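Local coordinates for protein beta-agarase B (Zobellia galactanivorans, PDB 4ATF) that hydrolyses the beta-1,4-galactosidic linkages of agarose at internal sites with retention of anomeric configuration, giving mainly the tetramer, at residues 158-163 and 265-270; 261-266 and 278-283; 235-240 and 245-250. The protein carries 1 engineered substitution. All blocks are in the same frame, centred on the assembly; numbering follows the deposited sequence.

Contact 1. Residues 158-163 and 265-270; sequences SYFSKK and TWRSSP
The short helices 158-161 and 265-268 keep their backbones well apart, with Phe160 and Arg267 nearest at 11.6 Å between their CA atoms, and only three long side chains bridge the gap. Phe160 reaches out from one helix, Trp266 and Arg267 from the other. The main interaction is a cation-pi contact. Arg267 CZ lies 4.5 Å from the centroid of the Phe160 ring and only 6° off the ring normal. The guanidinium does not stack flat on the ring. Its plane is turned 77° to it, and it points NH1 down onto the middle of the face. NH1 comes to 3.4 Å from Phe160 CE2 and is nearly as close to the other ring atoms. A bend at chi3 (108°) turns the end of the Arg267 chain, while its NH2 is held by the carbonyl O of Thr123. The opposite face of the Phe160 ring is backed by the Tyr159 ring through CD2, so the phenyl is held from both faces. Trp266 adds an apolar touch. Its indole presents CH2, at its edge, to Phe160 CE1 at 3.9 Å. One face of the indole rests on CG of Arg267. Within segment 158-163, Lys163 NZ donates to Tyr159 O at 2.8 Å, in the carbonyl plane, and also lies over the Tyr159 ring; its charge is paired with Glu189. Tyr159, Phe160 and Trp266 all belong to the glycan-binding pocket. These three aromatic residues line the substrate cleft, as aromatic side chains commonly do where sugars bind, and Arg267 backs the Phe160 ring.

Contact 2. Residues 261-266 and 278-283; sequences TEDQTW and TYTPTD. With GAL (beta-D-galactopyranose), chain E.
At the substrate cleft of this GH16 enzyme, the chain passes from strand 255-262 into helix 265-268 and is tied to segment 278-283. The direct tie is one hydrogen bond, from Thr280 OG1 to Asp263 OD2 at 2.6 Å. The hydroxyl meets OD2 on its syn side, 33° out of the carboxylate plane. Both groups reach it in the same way: Asp263 CG and Thr280 OG1 each stand anti to their own backbone N (chi1 173° and -173°). A water bridges the same two segments. It lies 2.7 Å from Asp263 OD2 and 2.9 Å from Tyr279 O. The other carboxylate oxygen, OD1, accepts from Ser268 OG and from the backbone N of Leu68. Asp263 is therefore gripped at both oxygens, which should fix the rotation of its buried carboxylate. The neighbouring residue Glu262 points to the substrate instead. Its extended side chain takes a hydrogen bond from O4 of the bound galactose to OE1 at 2.6 Å, in keeping with its experimentally known role in substrate binding. Asp263 probably helps to hold the backbone next to this sugar-binding residue. Around the contact, Pro281 packs on Ile96 of strand 96-103, Glu262 lies against strand 125-132, and Thr280 touches Ser268 of helix 265-268. Beyond Thr282 the chain runs into helix 283-286.

Contact 3. Residues 235-240 and 245-250; sequences TNTTDP and IDTRTG
Asn236 and Thr247 are joined by a fairly straight hydrogen bond (160°), Thr247 N to Asn236 OD1 at 3.0 Å, with the N-H coming from above the carbonyl plane. The same Asn236 amide donates through ND2 to Ile245 O, also at 3.0 Å, and to Asp239 O in its own segment. Both ends of the amide are therefore used, which should fix its rotation. Backbone bonds flank this grip on each side of a single bridge between Asn236 and Arg248: Thr249 N to Thr235 O, and Thr237 N to Thr247 O at 3.1 Å. Thr235 OG1 sits between its backbone N and carbonyl carbon (chi1 73°), where it accepts from Gly250 N at 3.1 Å and weakly from Thr249 N. This hydroxyl is also bonded to Asp230. A water joins the hydroxyls of Thr238 and Thr247, 2.6 Å from Thr247 OG1. Within segment 245-250, Asp246 OD1 accepts Arg248 N in an Asx turn. Arg248 also holds that carboxylate side-on, NE to OD1 and NH2 to OD2, while its NH1 goes to Asp230 O. The packing is mostly between short, polar side chains. The methyls of Thr237 and Thr249 press together, CG2 to CG2 at 3.4 Å, and Ile245 CD1 lies 4.1 Å from Asp239 CB. With no regular strand or helix in either segment, this loop probably depends largely on polar bonds for its shape, the Asn236 side chain adding backbone-directed bonds beside the single bridge.

Contacts 1 and 2 are buried neighbours, with centres about 8 Å apart. They share Thr265 and Trp266 and both use helix 265-268. A probable hydrogen bond from Tyr279 N to Arg267 O also links them. Helix 265-268 thus faces the glycan pocket in contact 1, and the chain leading into it is joined to residues 278-280 in contact 2. Their chemistry differs: aromatic and cation-pi in contact 1, a carboxylate, a hydroxyl and a water in contact 2. Contact 3 stands apart, its centre about 33 Å from that of contact 1 and 35 Å from that of contact 2. It is partly buried, nearer the surface, and ties a loop to itself with many backbone and side-chain hydrogen bonds.

Contact 1. Residues 158-163 and 265-270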
loop_
_atom_site.group_PDB
_atom_site.type_symbol
_atom_site.label_atom_id
_atom_site.label_comp_id
_atom_site.label_asym_id
_atom_site.label_seq_id
_atom_site.Cartn_x
_atom_site.Cartn_y
_atom_site.Cartn_z
ATOM N N SER A 158 -13.632 12.443 9.040
ATOM C CA SER A 158 -12.920 13.294 8.104
ATOM C C SER A 158 -11.461 13.501 8.601
ATOM O O SER A 158 -10.552 13.886 7.830
ATOM C CB SER A 158 -13.727 14.611 7.845
ATOM O OG SER A 158 -13.645 15.402 9.011
ATOM N N TYR A 159 -11.197 13.195 9.876
ATOM C CA TYR A 159 -9.783 13.177 10.319
ATOM C C TYR A 159 -8.921 12.264 9.444
ATOM O O TYR A 159 -7.756 12.604 9.097
ATOM C CB TYR A 159 -9.684 12.712 11.759
ATOM C CG TYR A 159 -8.247 12.714 12.253
ATOM C CD1 TYR A 159 -7.682 13.901 12.809
ATOM C CD2 TYR A 159 -7.449 11.565 12.172
ATOM C CE1 TYR A 159 -6.349 13.926 13.299
ATOM C CE2 TYR A 159 -6.110 11.582 12.641
ATOM C CZ TYR A 159 -5.574 12.785 13.232
ATOM O OH TYR A 159 -4.255 12.831 13.703
ATOM N N PHE A 160 -9.480 11.101 9.124
ATOM C CA PHE A 160 -8.866 10.164 8.185
ATOM C C PHE A 160 -9.190 10.343 6.695
ATOM O O PHE A 160 -8.301 10.074 5.825
ATOM C CB PHE A 160 -9.246 8.745 8.624
ATOM C CG PHE A 160 -8.571 8.350 9.910
ATOM C CD1 PHE A 160 -7.187 8.078 9.923
ATOM C CD2 PHE A 160 -9.277 8.340 11.129
ATOM C CE1 PHE A 160 -6.534 7.698 11.155
ATOM C CE2 PHE A 160 -8.611 7.988 12.368
ATOM C CZ PHE A 160 -7.249 7.651 12.361
ATOM N N SER A 161 -10.419 10.750 6.372
ATOM C CA SER A 161 -10.858 10.783 4.934
ATOM C C SER A 161 -10.001 11.807 4.141
ATOM O O SER A 161 -9.901 11.724 2.913
ATOM C CB SER A 161 -12.327 11.169 4.806
ATOM O OG SER A 161 -12.451 12.546 4.984
ATOM N N LYS A 162 -9.382 12.763 4.866
ATOM C CA LYS A 162 -8.570 13.813 4.226
ATOM C C LYS A 162 -7.070 13.503 4.305
ATOM O O LYS A 162 -6.261 14.329 3.952
ATOM C CB LYS A 162 -8.902 15.180 4.789
ATOM C CG LYS A 162 -10.401 15.601 4.469
ATOM C CD LYS A 162 -10.750 16.944 5.128
ATOM C CE LYS A 162 -12.100 17.367 4.607
ATOM N NZ LYS A 162 -12.685 18.450 5.397
ATOM N N LYS A 163 -6.675 12.328 4.783
ATOM C CA LYS A 163 -5.196 12.007 4.999
ATOM C C LYS A 163 -4.761 10.786 4.208
ATOM O O LYS A 163 -5.521 9.822 4.072
ATOM C CB LYS A 163 -4.851 11.725 6.488
ATOM C CG LYS A 163 -4.966 12.970 7.429
ATOM C CD LYS A 163 -4.537 12.603 8.848
ATOM C CE LYS A 163 -4.560 13.832 9.758
ATOM N NZ LYS A 163 -5.867 14.595 9.726
ATOM N N THR A 265 -5.583 -4.144 13.541
ATOM C CA THR A 265 -5.883 -4.254 14.985
ATOM C C THR A 265 -5.954 -2.894 15.724
ATOM O O THR A 265 -6.816 -2.662 16.581
ATOM C CB THR A 265 -4.880 -5.186 15.727
ATOM O OG1 THR A 265 -4.866 -6.442 15.052
ATOM C CG2 THR A 265 -5.355 -5.435 17.208
ATOM N N TRP A 266 -5.084 -1.961 15.385
ATOM C CA TRP A 266 -5.118 -0.679 16.125
ATOM C C TRP A 266 -6.445 0.105 15.885
ATOM O O TRP A 266 -6.758 1.039 16.655
ATOM C CB TRP A 266 -3.893 0.195 15.775
ATOM C CG TRP A 266 -3.845 0.802 14.372
ATOM C CD1 TRP A 266 -3.439 0.189 13.231
ATOM C CD2 TRP A 266 -4.225 2.141 13.985
ATOM N NE1 TRP A 266 -3.551 1.060 12.120
ATOM C CE2 TRP A 266 -4.001 2.265 12.569
ATOM C CE3 TRP A 266 -4.704 3.250 14.687
ATOM C CZ2 TRP A 266 -4.231 3.428 11.866
ATOM C CZ3 TRP A 266 -4.953 4.446 13.967
ATOM C CH2 TRP A 266 -4.717 4.520 12.562
ATOM N N ARG A 267 -7.184 -0.297 14.822
ATOM C CA ARG A 267 -8.463 0.337 14.401
ATOM C C ARG A 267 -9.629 -0.474 14.939
ATOM O O ARG A 267 -10.518 0.108 15.546
ATOM C CB ARG A 267 -8.616 0.449 12.846
ATOM C CG ARG A 267 -7.580 1.251 11.990
ATOM C CD ARG A 267 -8.274 1.546 10.570
ATOM N NE ARG A 267 -8.436 2.857 10.851
ATOM C CZ ARG A 267 -9.300 3.777 10.550
ATOM N NH1 ARG A 267 -8.884 4.867 11.139
ATOM N NH2 ARG A 267 -10.393 3.747 9.738
ATOM N N SER A 268 -9.663 -1.792 14.705
ATOM C CA SER A 268 -10.804 -2.645 15.232
ATOM C C SER A 268 -10.735 -3.046 16.701
ATOM O O SER A 268 -11.770 -3.344 17.318
ATOM C CB SER A 268 -11.007 -3.901 14.354
ATOM O OG SER A 268 -9.823 -4.699 14.321
ATOM N N SER A 269 -9.535 -3.070 17.279
ATOM C CA SER A 269 -9.387 -3.350 18.735
ATOM C C SER A 269 -8.446 -2.314 19.317
ATOM O O SER A 269 -7.337 -2.689 19.698
ATOM C CB SER A 269 -8.704 -4.701 18.979
ATOM O OG SER A 269 -9.556 -5.737 18.579
ATOM N N PRO A 270 -8.843 -1.047 19.358
ATOM C CA PRO A 270 -7.926 -0.008 19.812
ATOM C C PRO A 270 -7.434 -0.210 21.246
ATOM O O PRO A 270 -8.178 -0.720 22.100
ATOM C CB PRO A 270 -8.780 1.239 19.743
ATOM C CG PRO A 270 -10.149 0.716 19.980
ATOM C CD PRO A 270 -10.196 -0.512 19.171
#

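Contact 2. Residues 261-266 and 278-283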
loop_
_atom_site.group_PDB
_atom_site.type_symbol
_atom_site.label_atom_id
_atom_site.label_comp_id
_atom_site.label_asym_id
_atom_site.label_seq_id
_atom_site.Cartn_x
_atom_site.Cartn_y
_atom_site.Cartn_z
ATOM N N THR A 261 -6.825 -4.597 0.617
ATOM C CA THR A 261 -7.482 -3.828 1.686
ATOM C C THR A 261 -7.236 -4.602 2.959
ATOM O O THR A 261 -6.936 -5.825 2.878
ATOM C CB THR A 261 -9.000 -3.534 1.427
ATOM O OG1 THR A 261 -9.754 -4.761 1.448
ATOM C CG2 THR A 261 -9.179 -2.863 0.025
ATOM N N GLU A 262 -7.394 -3.936 4.122
ATOM C CA GLU A 262 -7.062 -4.561 5.444
ATOM C C GLU A 262 -7.917 -3.955 6.529
ATOM O O GLU A 262 -8.143 -2.731 6.543
ATOM C CB GLU A 262 -5.583 -4.338 5.921
ATOM C CG GLU A 262 -4.538 -5.074 5.153
ATOM C CD GLU A 262 -3.067 -4.770 5.616
ATOM O OE1 GLU A 262 -2.850 -4.033 6.587
ATOM O OE2 GLU A 262 -2.112 -5.200 4.932
ATOM N N ASP A 263 -8.352 -4.784 7.471
ATOM C CA ASP A 263 -8.762 -4.256 8.758
ATOM C C ASP A 263 -7.530 -4.376 9.692
ATOM O O ASP A 263 -7.016 -5.473 9.864
ATOM C CB ASP A 263 -9.917 -5.104 9.336
ATOM C CG ASP A 263 -10.267 -4.688 10.742
ATOM O OD1 ASP A 263 -9.671 -5.274 11.708
ATOM O OD2 ASP A 263 -11.177 -3.815 10.877
ATOM N N GLN A 264 -7.076 -3.291 10.317
ATOM C CA GLN A 264 -5.928 -3.397 11.205
ATOM C C GLN A 264 -6.348 -3.402 12.716
ATOM O O GLN A 264 -7.331 -2.771 13.100
ATOM C CB GLN A 264 -4.992 -2.246 10.875
ATOM C CG GLN A 264 -4.412 -2.514 9.518
ATOM C CD GLN A 264 -3.989 -1.311 8.738
ATOM O OE1 GLN A 264 -3.484 -1.424 7.574
ATOM N NE2 GLN A 264 -4.109 -0.158 9.334
ATOM N N THR A 265 -5.583 -4.144 13.541
ATOM C CA THR A 265 -5.883 -4.254 14.985
ATOM C C THR A 265 -5.954 -2.894 15.724
ATOM O O THR A 265 -6.816 -2.662 16.581
ATOM C CB THR A 265 -4.880 -5.186 15.727
ATOM O OG1 THR A 265 -4.866 -6.442 15.052
ATOM C CG2 THR A 265 -5.355 -5.435 17.208
ATOM N N TRP A 266 -5.084 -1.961 15.385
ATOM C CA TRP A 266 -5.118 -0.679 16.125
ATOM C C TRP A 266 -6.445 0.105 15.885
ATOM O O TRP A 266 -6.758 1.039 16.655
ATOM C CB TRP A 266 -3.893 0.195 15.775
ATOM C CG TRP A 266 -3.845 0.802 14.372
ATOM C CD1 TRP A 266 -3.439 0.189 13.231
ATOM C CD2 TRP A 266 -4.225 2.141 13.985
ATOM N NE1 TRP A 266 -3.551 1.060 12.120
ATOM C CE2 TRP A 266 -4.001 2.265 12.569
ATOM C CE3 TRP A 266 -4.704 3.250 14.687
ATOM C CZ2 TRP A 266 -4.231 3.428 11.866
ATOM C CZ3 TRP A 266 -4.953 4.446 13.967
ATOM C CH2 TRP A 266 -4.717 4.520 12.562
ATOM N N THR A 278 -12.921 3.087 17.891
ATOM C CA THR A 278 -13.029 1.790 17.179
ATOM C C THR A 278 -13.582 2.006 15.781
ATOM O O THR A 278 -14.737 2.434 15.616
ATOM C CB THR A 278 -13.925 0.800 17.956
ATOM O OG1 THR A 278 -13.329 0.593 19.229
ATOM C CG2 THR A 278 -14.001 -0.534 17.243
ATOM N N TYR A 279 -12.731 1.800 14.796
ATOM C CA TYR A 279 -13.076 2.137 13.364
ATOM C C TYR A 279 -13.006 0.877 12.501
ATOM O O TYR A 279 -11.931 0.503 11.983
ATOM C CB TYR A 279 -12.105 3.163 12.786
ATOM C CG TYR A 279 -11.990 4.450 13.599
ATOM C CD1 TYR A 279 -13.033 5.405 13.571
ATOM C CD2 TYR A 279 -10.825 4.752 14.341
ATOM C CE1 TYR A 279 -12.947 6.606 14.280
ATOM C CE2 TYR A 279 -10.715 5.976 15.065
ATOM C CZ TYR A 279 -11.795 6.893 15.013
ATOM O OH TYR A 279 -11.782 8.120 15.693
ATOM N N THR A 280 -14.158 0.257 12.307
ATOM C CA THR A 280 -14.205 -0.968 11.498
ATOM C C THR A 280 -15.672 -1.084 10.961
ATOM O O THR A 280 -16.600 -0.589 11.618
ATOM C CB THR A 280 -13.807 -2.212 12.388
ATOM O OG1 THR A 280 -13.683 -3.397 11.581
ATOM C CG2 THR A 280 -14.843 -2.410 13.553
ATOM N N PRO A 281 -15.866 -1.678 9.755
ATOM C CA PRO A 281 -17.223 -1.648 9.169
ATOM C C PRO A 281 -18.244 -2.412 10.014
ATOM O O PRO A 281 -17.937 -3.477 10.571
ATOM C CB PRO A 281 -17.048 -2.356 7.817
ATOM C CG PRO A 281 -15.588 -2.248 7.490
ATOM C CD PRO A 281 -14.874 -2.287 8.843
ATOM N N THR A 282 -19.423 -1.854 10.163
ATOM C CA THR A 282 -20.549 -2.600 10.757
ATOM C C THR A 282 -21.208 -3.414 9.616
ATOM O O THR A 282 -20.891 -3.188 8.427
ATOM C CB THR A 282 -21.623 -1.618 11.317
ATOM O OG1 THR A 282 -22.100 -0.829 10.226
ATOM C CG2 THR A 282 -21.013 -0.659 12.418
ATOM N N ASP A 283 -22.128 -4.325 9.967
ATOM C CA ASP A 283 -22.871 -5.096 8.964
ATOM C C ASP A 283 -23.696 -4.165 8.100
ATOM O O ASP A 283 -23.718 -4.350 6.902
ATOM C CB ASP A 283 -23.723 -6.209 9.598
ATOM C CG ASP A 283 -22.888 -7.377 9.999
ATOM O OD1 ASP A 283 -21.757 -7.572 9.474
ATOM O OD2 ASP A 283 -23.343 -8.142 10.838
HETATM C C1 GAL E . 1.990 -1.196 6.485
HETATM C C2 GAL E . 2.152 -2.352 7.462
HETATM C C3 GAL E . 1.975 -3.759 6.880
HETATM C C4 GAL E . 0.595 -3.771 6.194
HETATM C C5 GAL E . 0.496 -2.561 5.219
HETATM C C6 GAL E . -0.801 -2.536 4.391
HETATM O O2 GAL E . 3.479 -2.252 7.892
HETATM O O3 GAL E . 2.026 -4.630 8.023
HETATM O O4 GAL E . -0.375 -3.627 7.198
HETATM O O5 GAL E . 0.746 -1.279 5.812
HETATM O O6 GAL E . -0.649 -1.412 3.521
HETATM O O HOH W 1 -10.929 -1.269 9.977
#

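Contact 3. Residues 235-240 and 245-250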
loop_
_atom_site.group_PDB
_atom_site.type_symbol
_atom_site.label_atom_id
_atom_site.label_comp_id
_atom_site.label_asym_id
_atom_site.label_seq_id
_atom_site.Cartn_x
_atom_site.Cartn_y
_atom_site.Cartn_z
ATOM N N THR A 235 18.283 -2.636 10.369
ATOM C CA THR A 235 18.858 -3.222 9.161
ATOM C C THR A 235 20.327 -3.635 9.255
ATOM O O THR A 235 20.934 -3.941 8.216
ATOM C CB THR A 235 18.611 -2.332 7.888
ATOM O OG1 THR A 235 19.428 -1.145 7.908
ATOM C CG2 THR A 235 17.074 -1.997 7.712
ATOM N N ASN A 236 20.916 -3.636 10.462
ATOM C CA ASN A 236 22.309 -4.115 10.607
ATOM C C ASN A 236 22.359 -5.570 10.022
ATOM O O ASN A 236 21.426 -6.398 10.320
ATOM C CB ASN A 236 22.722 -4.251 12.093
ATOM C CG ASN A 236 23.336 -2.985 12.671
ATOM O OD1 ASN A 236 23.669 -2.058 11.945
ATOM N ND2 ASN A 236 23.570 -2.984 13.980
ATOM N N THR A 237 23.408 -5.913 9.278
ATOM C CA THR A 237 23.581 -7.308 8.868
ATOM C C THR A 237 24.051 -8.176 10.092
ATOM O O THR A 237 23.744 -9.352 10.167
ATOM C CB THR A 237 24.578 -7.452 7.685
ATOM O OG1 THR A 237 25.823 -6.918 8.076
ATOM C CG2 THR A 237 24.175 -6.649 6.437
ATOM N N THR A 238 24.818 -7.605 11.005
ATOM C CA THR A 238 25.218 -8.319 12.232
ATOM C C THR A 238 24.529 -7.575 13.415
ATOM O O THR A 238 24.675 -6.341 13.585
ATOM C CB THR A 238 26.764 -8.384 12.438
ATOM O OG1 THR A 238 27.254 -7.082 12.724
ATOM C CG2 THR A 238 27.497 -8.882 11.227
ATOM N N ASP A 239 23.739 -8.317 14.191
ATOM C CA ASP A 239 23.149 -7.774 15.439
ATOM C C ASP A 239 22.146 -6.608 15.223
ATOM O O ASP A 239 22.393 -5.467 15.650
ATOM C CB ASP A 239 24.274 -7.343 16.391
ATOM C CG ASP A 239 23.854 -7.337 17.887
ATOM O OD1 ASP A 239 22.681 -7.675 18.256
ATOM O OD2 ASP A 239 24.747 -6.974 18.690
ATOM N N PRO A 240 21.004 -6.905 14.566
ATOM C CA PRO A 240 19.958 -5.909 14.323
ATOM C C PRO A 240 19.540 -5.252 15.641
ATOM O O PRO A 240 19.370 -5.965 16.658
ATOM C CB PRO A 240 18.809 -6.735 13.717
ATOM C CG PRO A 240 19.455 -7.950 13.150
ATOM C CD PRO A 240 20.629 -8.240 14.055
ATOM N N ILE A 245 26.996 -0.540 16.705
ATOM C CA ILE A 245 27.715 -1.046 15.543
ATOM C C ILE A 245 26.890 -0.762 14.299
ATOM O O ILE A 245 25.656 -0.832 14.357
ATOM C CB ILE A 245 28.150 -2.558 15.704
ATOM C CG1 ILE A 245 26.987 -3.445 16.211
ATOM C CG2 ILE A 245 29.451 -2.702 16.629
ATOM C CD1 ILE A 245 27.466 -4.806 16.717
ATOM N N ASP A 246 27.566 -0.370 13.200
ATOM C CA ASP A 246 26.836 0.054 12.015
ATOM C C ASP A 246 27.187 -0.814 10.815
ATOM O O ASP A 246 28.227 -0.614 10.160
ATOM C CB ASP A 246 27.092 1.544 11.704
ATOM C CG ASP A 246 26.097 2.131 10.685
ATOM O OD1 ASP A 246 25.259 1.392 10.100
ATOM O OD2 ASP A 246 26.135 3.374 10.470
ATOM N N THR A 247 26.308 -1.757 10.513
ATOM C CA THR A 247 26.388 -2.533 9.258
ATOM C C THR A 247 25.002 -2.406 8.605
ATOM O O THR A 247 24.530 -3.366 7.944
ATOM C CB THR A 247 26.727 -4.040 9.563
ATOM O OG1 THR A 247 25.864 -4.469 10.630
ATOM C CG2 THR A 247 28.250 -4.230 9.949
ATOM N N ARG A 248 24.338 -1.240 8.792
ATOM C CA ARG A 248 22.981 -1.057 8.249
ATOM C C ARG A 248 22.925 -1.198 6.738
ATOM O O ARG A 248 23.798 -0.638 6.017
ATOM C CB ARG A 248 22.436 0.332 8.606
ATOM C CG ARG A 248 22.032 0.446 10.086
ATOM C CD ARG A 248 21.491 1.829 10.383
ATOM N NE ARG A 248 22.599 2.758 10.508
ATOM C CZ ARG A 248 22.484 4.014 10.940
ATOM N NH1 ARG A 248 21.285 4.505 11.296
ATOM N NH2 ARG A 248 23.582 4.782 11.017
ATOM N N THR A 249 21.932 -1.921 6.228
ATOM C CA THR A 249 21.784 -2.053 4.769
ATOM C C THR A 249 20.885 -0.928 4.149
ATOM O O THR A 249 20.925 -0.624 2.937
ATOM C CB THR A 249 21.140 -3.425 4.386
ATOM O OG1 THR A 249 19.789 -3.464 4.903
ATOM C CG2 THR A 249 21.968 -4.590 4.955
ATOM N N GLY A 250 20.019 -0.363 4.963
ATOM C CA GLY A 250 18.959 0.532 4.432
ATOM C C GLY A 250 17.889 -0.305 3.724
ATOM O O GLY A 250 17.846 -1.558 3.892
HETATM O O HOH W 2 26.720 -4.179 13.076
#